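Local coordinates for protein SVS_variant_AS1 (PDB 6TJA) that probably cyclises a linear diphosphate precursor into the diterpene spiroviolene, as a class I terpene cyclase, at residues V110-A113 with L114-S118; L179-R182 with L183-G187; A224-D227 with N228-H231. All blocks are in the same frame, centred on the assembly; numbering follows the deposited sequence.

Contact 1 (V110-A113 with L114-S118); sequences VQRA and LEAPS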
ATOM      1  N   VAL A 110       7.804  10.215   2.035  1.00 29.85           N
ATOM      2  CA  VAL A 110       7.599   9.733   3.432  1.00 29.64           C
ATOM      3  C   VAL A 110       7.497   8.197   3.432  1.00 30.01           C
ATOM      4  O   VAL A 110       8.187   7.542   4.248  1.00 26.51           O
ATOM      5  CB  VAL A 110       6.371  10.408   4.060  1.00 28.33           C
ATOM      6  CG1 VAL A 110       6.011   9.818   5.407  1.00 30.41           C
ATOM      7  CG2 VAL A 110       6.615  11.889   4.185  1.00 29.61           C
ATOM      8  N   GLN A 111       6.681   7.640   2.540  1.00 25.92           N
ATOM      9  CA  GLN A 111       6.519   6.176   2.461  1.00 26.93           C
ATOM     10  C   GLN A 111       7.913   5.543   2.219  1.00 26.46           C
ATOM     11  O   GLN A 111       8.271   4.627   2.959  1.00 24.06           O
ATOM     12  CB  GLN A 111       5.411   5.828   1.468  1.00 23.93           C
ATOM     13  CG  GLN A 111       5.138   4.340   1.377  1.00 23.11           C
ATOM     14  CD  GLN A 111       4.531   3.707   2.608  1.00 24.17           C
ATOM     15  OE1 GLN A 111       3.761   4.336   3.360  1.00 24.79           O
ATOM     16  NE2 GLN A 111       4.843   2.422   2.793  1.00 22.30           N
ATOM     17  N   ARG A 112       8.718   6.067   1.300  1.00 26.77           N
ATOM     18  CA  ARG A 112      10.053   5.502   0.991  1.00 26.77           C
ATOM     19  C   ARG A 112      10.949   5.537   2.238  1.00 26.32           C
ATOM     20  O   ARG A 112      11.582   4.513   2.526  1.00 25.71           O
ATOM     21  CB  ARG A 112      10.698   6.203  -0.203  1.00 26.86           C
ATOM     22  CG  ARG A 112      12.019   5.570  -0.631  1.00 26.80           C
ATOM     23  CD  ARG A 112      11.814   4.164  -1.157  1.00 27.64           C
ATOM     24  NE  ARG A 112      13.032   3.399  -1.336  1.00 26.90           N
ATOM     25  CZ  ARG A 112      13.085   2.075  -1.462  1.00 31.35           C
ATOM     26  NH1 ARG A 112      11.972   1.356  -1.435  1.00 31.17           N
ATOM     27  NH2 ARG A 112      14.252   1.476  -1.659  1.00 31.67           N
ATOM     28  N   ALA A 113      10.950   6.637   2.982  1.00 28.41           N
ATOM     29  CA  ALA A 113      11.706   6.810   4.249  1.00 28.24           C
ATOM     30  C   ALA A 113      11.339   5.724   5.264  1.00 30.21           C
ATOM     31  O   ALA A 113      12.245   5.270   6.014  1.00 28.70           O
ATOM     32  CB  ALA A 113      11.437   8.182   4.813  1.00 29.02           C
ATOM     33  N   LEU A 114      10.057   5.344   5.310  1.00 29.45           N
ATOM     34  CA  LEU A 114       9.539   4.300   6.237  1.00 30.19           C
ATOM     35  C   LEU A 114      10.128   2.934   5.854  1.00 30.73           C
ATOM     36  O   LEU A 114      10.385   2.156   6.765  1.00 29.50           O
ATOM     37  CB  LEU A 114       8.008   4.280   6.180  1.00 28.54           C
ATOM     38  CG  LEU A 114       7.328   3.208   7.025  1.00 30.55           C
ATOM     39  CD1 LEU A 114       7.726   3.320   8.505  1.00 29.90           C
ATOM     40  CD2 LEU A 114       5.809   3.288   6.872  1.00 31.45           C
ATOM     41  N   GLU A 115      10.325   2.682   4.556  1.00 28.30           N
ATOM     42  CA  GLU A 115      10.743   1.372   4.002  1.00 31.10           C
ATOM     43  C   GLU A 115      12.267   1.287   3.838  1.00 31.31           C
ATOM     44  O   GLU A 115      12.766   0.170   3.792  1.00 34.81           O
ATOM     45  CB  GLU A 115      10.090   1.144   2.637  1.00 30.55           C
ATOM     46  CG  GLU A 115       8.584   1.066   2.744  1.00 31.36           C
ATOM     47  CD  GLU A 115       7.816   0.524   1.557  1.00 33.21           C
ATOM     48  OE1 GLU A 115       8.239  -0.508   0.992  1.00 34.85           O
ATOM     49  OE2 GLU A 115       6.744   1.108   1.255  1.00 31.04           O
ATOM     50  N   ALA A 116      12.938   2.411   3.763  1.00 30.62           N
ATOM     51  CA  ALA A 116      14.361   2.467   3.557  1.00 34.50           C
ATOM     52  C   ALA A 116      15.048   3.349   4.562  1.00 34.42           C
ATOM     53  O   ALA A 116      14.931   4.519   4.508  1.00 38.43           O
ATOM     54  CB  ALA A 116      14.630   2.971   2.169  1.00 33.94           C
ATOM     55  N   PRO A 117      15.786   2.760   5.474  1.00 38.97           N
ATOM     56  CA  PRO A 117      16.524   3.446   6.529  1.00 40.78           C
ATOM     57  C   PRO A 117      17.626   4.339   6.010  1.00 37.95           C
ATOM     58  O   PRO A 117      17.963   5.264   6.676  1.00 36.30           O
ATOM     59  CB  PRO A 117      17.101   2.309   7.361  1.00 39.79           C
ATOM     60  CG  PRO A 117      16.336   1.136   6.999  1.00 42.23           C
ATOM     61  CD  PRO A 117      15.876   1.311   5.600  1.00 42.78           C
ATOM     62  N   SER A 118      18.145   4.059   4.831  1.00 36.58           N
ATOM     63  CA  SER A 118      19.219   4.886   4.212  1.00 37.57           C
ATOM     64  C   SER A 118      18.638   6.185   3.627  1.00 38.18           C
ATOM     65  O   SER A 118      19.408   7.126   3.359  1.00 39.59           O
ATOM     66  CB  SER A 118      19.996   4.101   3.183  1.00 35.80           C
ATOM     67  OG  SER A 118      19.143   3.525   2.204  1.00 38.27           O
TER
HETATM   68  O   HOH W   1      13.219   3.336   7.672  1.00 26.84           O
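Q111 and E115, one helical turn apart, are joined through their side chains: Q111 NE2 donates to E115 OE2 at 2.8 Å, nearly straight at 171°. The oxygen lies in the amide plane but is met on its anti side, with the carboxylate plane turned 77° from the amide. With its CG opposite the backbone N (chi1 -177°), Q111 folds at chi2 and brings its amide to E115. Helix 143-169 completes the polar cluster: H153 ND1 bonds Q111 OE1, V150 O bonds Q111 NE2, and R147 forms a salt bridge with E115 OE1. A leucine here would probably leave H153 and the buried OE2 of E115 without this amide partner.

The contact spans the C-terminal end of helix 100-115 and the start of the following loop, with A116 the first to leave helical angles. Backbone bonds persist to the end, L114 N to V110 O at 3.1 Å and A116 N to R112 O at 2.8 Å, while a water donates to A113 O at 2.7 Å.

The methyl of A116 lies over one face of the R112 guanidinium, with A116 CB 3.9 Å from R112 NE. R112 forms a salt bridge with E218 of the second subunit.

Contact 2 (L179-R182 with L183-G187); sequences LAMR and LLSAG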
ATOM      1  N   LEU A 179     -16.962   6.437   2.233  1.00 23.44           N
ATOM      2  CA  LEU A 179     -16.666   5.329   3.181  1.00 25.68           C
ATOM      3  C   LEU A 179     -15.394   4.622   2.712  1.00 26.64           C
ATOM      4  O   LEU A 179     -14.512   4.367   3.558  1.00 20.68           O
ATOM      5  CB  LEU A 179     -17.854   4.372   3.248  1.00 25.07           C
ATOM      6  CG  LEU A 179     -19.126   4.973   3.835  1.00 27.28           C
ATOM      7  CD1 LEU A 179     -20.242   3.952   3.817  1.00 28.68           C
ATOM      8  CD2 LEU A 179     -18.900   5.490   5.252  1.00 27.15           C
ATOM      9  N   ALA A 180     -15.260   4.382   1.407  1.00 24.18           N
ATOM     10  CA  ALA A 180     -14.016   3.793   0.848  1.00 26.51           C
ATOM     11  C   ALA A 180     -12.820   4.688   1.204  1.00 25.25           C
ATOM     12  O   ALA A 180     -11.793   4.172   1.667  1.00 25.77           O
ATOM     13  CB  ALA A 180     -14.146   3.587  -0.644  1.00 27.61           C
ATOM     14  N   MET A 181     -12.954   5.999   1.013  1.00 24.64           N
ATOM     15  CA  MET A 181     -11.852   6.971   1.163  1.00 23.75           C
ATOM     16  C   MET A 181     -11.465   7.069   2.646  1.00 23.96           C
ATOM     17  O   MET A 181     -10.273   6.982   2.991  1.00 27.12           O
ATOM     18  CB  MET A 181     -12.307   8.345   0.664  1.00 23.89           C
ATOM     19  CG  MET A 181     -11.283   9.398   0.798  1.00 21.70           C
ATOM     20  SD  MET A 181     -11.888  11.052   0.476  1.00 25.59           S
ATOM     21  CE  MET A 181     -12.837  11.372   1.952  1.00 23.55           C
ATOM     22  N   ARG A 182     -12.462   7.246   3.485  1.00 22.76           N
ATOM     23  CA  ARG A 182     -12.326   7.539   4.919  1.00 25.00           C
ATOM     24  C   ARG A 182     -11.828   6.292   5.658  1.00 24.62           C
ATOM     25  O   ARG A 182     -11.145   6.433   6.680  1.00 28.31           O
ATOM     26  CB  ARG A 182     -13.687   8.059   5.376  1.00 26.55           C
ATOM     27  CG  ARG A 182     -13.715   8.575   6.798  1.00 28.62           C
ATOM     28  CD  ARG A 182     -12.893   9.837   6.949  1.00 30.18           C
ATOM     29  NE  ARG A 182     -13.045  10.279   8.326  1.00 32.32           N
ATOM     30  CZ  ARG A 182     -12.128  10.939   9.006  1.00 31.18           C
ATOM     31  NH1 ARG A 182     -10.963  11.226   8.453  1.00 27.57           N
ATOM     32  NH2 ARG A 182     -12.380  11.271  10.254  1.00 34.36           N
ATOM     33  N   LEU A 183     -12.150   5.110   5.156  1.00 25.37           N
ATOM     34  CA  LEU A 183     -11.595   3.839   5.659  1.00 28.11           C
ATOM     35  C   LEU A 183     -10.073   3.996   5.691  1.00 26.46           C
ATOM     36  O   LEU A 183      -9.449   3.517   6.617  1.00 28.01           O
ATOM     37  CB  LEU A 183     -12.055   2.742   4.706  1.00 30.74           C
ATOM     38  CG  LEU A 183     -11.803   1.277   5.071  1.00 35.90           C
ATOM     39  CD1 LEU A 183     -12.475   0.867   6.385  1.00 35.08           C
ATOM     40  CD2 LEU A 183     -12.340   0.418   3.926  1.00 39.40           C
ATOM     41  N   LEU A 184      -9.523   4.707   4.719  1.00 22.88           N
ATOM     42  CA  LEU A 184      -8.066   4.904   4.571  1.00 22.30           C
ATOM     43  C   LEU A 184      -7.597   6.196   5.259  1.00 22.35           C
ATOM     44  O   LEU A 184      -6.574   6.142   5.963  1.00 21.15           O
ATOM     45  CB  LEU A 184      -7.783   4.900   3.068  1.00 21.45           C
ATOM     46  CG  LEU A 184      -8.078   3.591   2.336  1.00 21.46           C
ATOM     47  CD1 LEU A 184      -7.565   3.670   0.905  1.00 20.99           C
ATOM     48  CD2 LEU A 184      -7.434   2.397   3.064  1.00 23.13           C
ATOM     49  N   SER A 185      -8.250   7.338   4.982  1.00 23.29           N
ATOM     50  CA  SER A 185      -7.732   8.707   5.247  1.00 23.53           C
ATOM     51  C   SER A 185      -7.751   9.028   6.744  1.00 25.91           C
ATOM     52  O   SER A 185      -6.995   9.916   7.177  1.00 26.63           O
ATOM     53  CB  SER A 185      -8.499   9.733   4.494  1.00 21.82           C
ATOM     54  OG  SER A 185      -9.843   9.769   4.932  1.00 22.55           O
ATOM     55  N   ALA A 186      -8.582   8.343   7.521  1.00 29.40           N
ATOM     56  CA  ALA A 186      -8.690   8.592   8.981  1.00 31.17           C
ATOM     57  C   ALA A 186      -7.555   7.918   9.760  1.00 27.57           C
ATOM     58  O   ALA A 186      -7.500   8.188  10.918  1.00 31.75           O
ATOM     59  CB  ALA A 186     -10.046   8.183   9.518  1.00 30.59           C
ATOM     60  N   GLY A 187      -6.663   7.122   9.159  1.00 28.18           N
ATOM     61  CA  GLY A 187      -5.453   6.604   9.839  1.00 28.74           C
ATOM     62  C   GLY A 187      -5.634   5.319  10.665  1.00 29.51           C
ATOM     63  O   GLY A 187      -4.686   4.955  11.443  1.00 26.36           O
TER
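The end of helix 175-185 probably corresponds to the helix break of class I terpene cyclases, where R182, 46 residues ahead of the asparagine of the NSE motif, probably corresponds to their diphosphate-sensing arginine. R182 sets out with CG anti to the backbone N (chi1 -173°), and the bend at chi2 brings the guanidinium back beside A186. The methyl of A186 lies over one face of the guanidinium, displaced from the centre of the group, with A186 CB 3.4 Å from R182 NH1. S185 OG comes in at the edge instead, in the guanidinium plane, and is 3.7 Å from R182 CD. With chi1 at 64°, that hydroxyl folds back over the preceding turn and donates a weak bond to M181 O at 3.4 Å. M181 O also accepts from S185 N (2.9 Å) and L184 N, so that two amides and the weak hydroxyl bond share one oxygen. Beyond A186 the chain turns at G187, whose phi is positive, before helix 188-192 begins. M181 packs against W162, Q163 and N166 of helix 143-169. Against helix 211-231, L183 rests on I221 and M222 while R182 NH2 forms a salt bridge with D229.

Contact 3 (A224-D227 with N228-H231); sequences AALD and NDRH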
ATOM      1  N   ALA A 224     -14.385   3.456  14.017  1.00 26.41           N
ATOM      2  CA  ALA A 224     -13.434   4.436  14.599  1.00 27.50           C
ATOM      3  C   ALA A 224     -13.421   5.715  13.757  1.00 26.48           C
ATOM      4  O   ALA A 224     -13.374   6.809  14.345  1.00 27.48           O
ATOM      5  CB  ALA A 224     -12.027   3.873  14.681  1.00 28.40           C
ATOM      6  N   ALA A 225     -13.372   5.577  12.432  1.00 24.69           N
ATOM      7  CA  ALA A 225     -13.438   6.703  11.474  1.00 25.39           C
ATOM      8  C   ALA A 225     -14.718   7.518  11.696  1.00 23.96           C
ATOM      9  O   ALA A 225     -14.655   8.726  11.725  1.00 27.24           O
ATOM     10  CB  ALA A 225     -13.384   6.191  10.056  1.00 27.48           C
ATOM     11  N   LEU A 226     -15.865   6.873  11.775  1.00 26.63           N
ATOM     12  CA  LEU A 226     -17.181   7.559  11.877  1.00 25.77           C
ATOM     13  C   LEU A 226     -17.330   8.112  13.298  1.00 28.58           C
ATOM     14  O   LEU A 226     -17.962   9.159  13.469  1.00 28.86           O
ATOM     15  CB  LEU A 226     -18.285   6.558  11.522  1.00 25.75           C
ATOM     16  CG  LEU A 226     -18.344   6.096  10.069  1.00 25.29           C
ATOM     17  CD1 LEU A 226     -19.470   5.101   9.901  1.00 28.46           C
ATOM     18  CD2 LEU A 226     -18.532   7.252   9.114  1.00 25.48           C
ATOM     19  N   ASP A 227     -16.757   7.440  14.297  1.00 29.17           N
ATOM     20  CA  ASP A 227     -16.652   8.025  15.659  1.00 31.63           C
ATOM     21  C   ASP A 227     -15.784   9.286  15.564  1.00 30.10           C
ATOM     22  O   ASP A 227     -16.171  10.295  16.157  1.00 29.54           O
ATOM     23  CB  ASP A 227     -16.241   6.968  16.694  1.00 32.50           C
ATOM     24  CG  ASP A 227     -17.370   5.990  16.977  1.00 32.16           C
ATOM     25  OD1 ASP A 227     -18.495   6.224  16.473  1.00 31.75           O
ATOM     26  OD2 ASP A 227     -17.125   4.988  17.642  1.00 30.98           O
ATOM     27  N   ASN A 228     -14.696   9.275  14.791  1.00 31.56           N
ATOM     28  CA  ASN A 228     -13.856  10.491  14.613  1.00 32.30           C
ATOM     29  C   ASN A 228     -14.660  11.576  13.863  1.00 34.06           C
ATOM     30  O   ASN A 228     -14.560  12.739  14.279  1.00 32.67           O
ATOM     31  CB  ASN A 228     -12.473  10.182  14.025  1.00 35.22           C
ATOM     32  CG  ASN A 228     -11.574   9.457  15.011  1.00 41.89           C
ATOM     33  OD1 ASN A 228     -11.722   9.620  16.218  1.00 42.42           O
ATOM     34  ND2 ASN A 228     -10.667   8.624  14.518  1.00 40.70           N
ATOM     35  N   ASP A 229     -15.494  11.259  12.859  1.00 34.01           N
ATOM     36  CA  ASP A 229     -16.308  12.318  12.192  1.00 32.93           C
ATOM     37  C   ASP A 229     -17.247  12.961  13.230  1.00 34.18           C
ATOM     38  O   ASP A 229     -17.538  14.159  13.112  1.00 34.30           O
ATOM     39  CB  ASP A 229     -17.113  11.797  11.005  1.00 30.92           C
ATOM     40  CG  ASP A 229     -16.316  11.508   9.756  1.00 29.24           C
ATOM     41  OD1 ASP A 229     -15.069  11.627   9.812  1.00 31.24           O
ATOM     42  OD2 ASP A 229     -16.968  11.213   8.718  1.00 26.90           O
ATOM     43  N   ARG A 230     -17.760  12.178  14.174  1.00 35.51           N
ATOM     44  CA  ARG A 230     -18.707  12.657  15.209  1.00 40.01           C
ATOM     45  C   ARG A 230     -17.952  13.645  16.107  1.00 46.35           C
ATOM     46  O   ARG A 230     -18.425  14.792  16.232  1.00 45.71           O
ATOM     47  CB  ARG A 230     -19.301  11.476  15.983  1.00 43.05           C
ATOM     48  CG  ARG A 230     -20.192  11.886  17.143  1.00 47.60           C
ATOM     49  CD  ARG A 230     -20.538  10.699  17.998  1.00 51.59           C
ATOM     50  NE  ARG A 230     -21.575  10.990  18.974  1.00 57.32           N
ATOM     51  CZ  ARG A 230     -21.394  11.654  20.120  1.00 58.38           C
ATOM     52  NH1 ARG A 230     -20.206  12.142  20.449  1.00 55.81           N
ATOM     53  NH2 ARG A 230     -22.419  11.838  20.934  1.00 59.58           N
ATOM     54  N   HIS A 231     -16.791  13.232  16.637  1.00 50.28           N
ATOM     55  CA  HIS A 231     -15.876  14.033  17.504  1.00 54.90           C
ATOM     56  C   HIS A 231     -15.664  15.431  16.893  1.00 50.79           C
ATOM     57  O   HIS A 231     -15.685  16.397  17.667  1.00 51.35           O
ATOM     58  CB  HIS A 231     -14.574  13.241  17.767  1.00 54.11           C
ATOM     59  CG  HIS A 231     -13.583  13.916  18.655  1.00 64.79           C
ATOM     60  ND1 HIS A 231     -12.283  14.201  18.238  1.00 72.12           N
ATOM     61  CD2 HIS A 231     -13.670  14.345  19.937  1.00 68.46           C
ATOM     62  CE1 HIS A 231     -11.619  14.782  19.222  1.00 68.76           C
ATOM     63  NE2 HIS A 231     -12.451  14.885  20.276  1.00 68.13           N
TER
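Four successive i to i+4 bonds carry the backbone through the last two turns of helix 211-231, from N228 N to A224 O, D229 N to A225 O, R230 N to L226 O and H231 N to D227 O, the last of them 3.0 Å long and the straightest at 172°.

Across the segments the side chains touch mostly at their bases. N228 turns its CG beside its own N (chi1 -71°), which lays the head of the side chain back over the preceding turn, with N228 CG 3.3 Å from A224 O. D229 takes the same first torsion (chi1 -74°) and thereby directs its carboxylate back along the helix, leaving D229 OD2 4.3 Å from L226 CD2. The buried carboxylate is satisfied elsewhere: Y178 OH and I246 N both bond OD2, and OD1 has its salt bridge to R182 of contact 2. R230 touches the earlier turn through its base, R230 CB lying 3.3 Å from D227 O, before its extended chain carries the guanidinium away to P11 O. D227 likewise finds its mate outside the segments, in a salt bridge from OD1 to R269 NE.

N228 opens the sequence NDRHS, which continues with S232 just past the helix and fits the NSE metal-binding motif of class I terpene cyclases. In relatives, the asparagine and serine of this motif, together with a glutamate further on, bind magnesium. N228 and S232 are therefore probably metal ligands here, on a helix terminus that D227 and D229 tie to neighbouring parts of the fold.

Contacts 2 and 3 meet directly, their centres about 11 Å apart. R182 NH2 lies 2.7 Å from D229 OD1, and A186 CB packs on A225 CB at 3.9 Å, so the probable diphosphate-sensing turn sits against the helix that carries the presumed metal motif. The side chain of L184 in contact 2 is about 3 Å from a bound di(hydroxyethyl)ether molecule, probably from the crystallisation liquor. Contact 1 lies apart in the same chain, its centre about 23 Å from that of contact 2 and 30 Å from that of contact 3. Across the dimer the separation closes: contact 1 of one subunit meets contact 2 of the other through R112, which packs on A180 and L183.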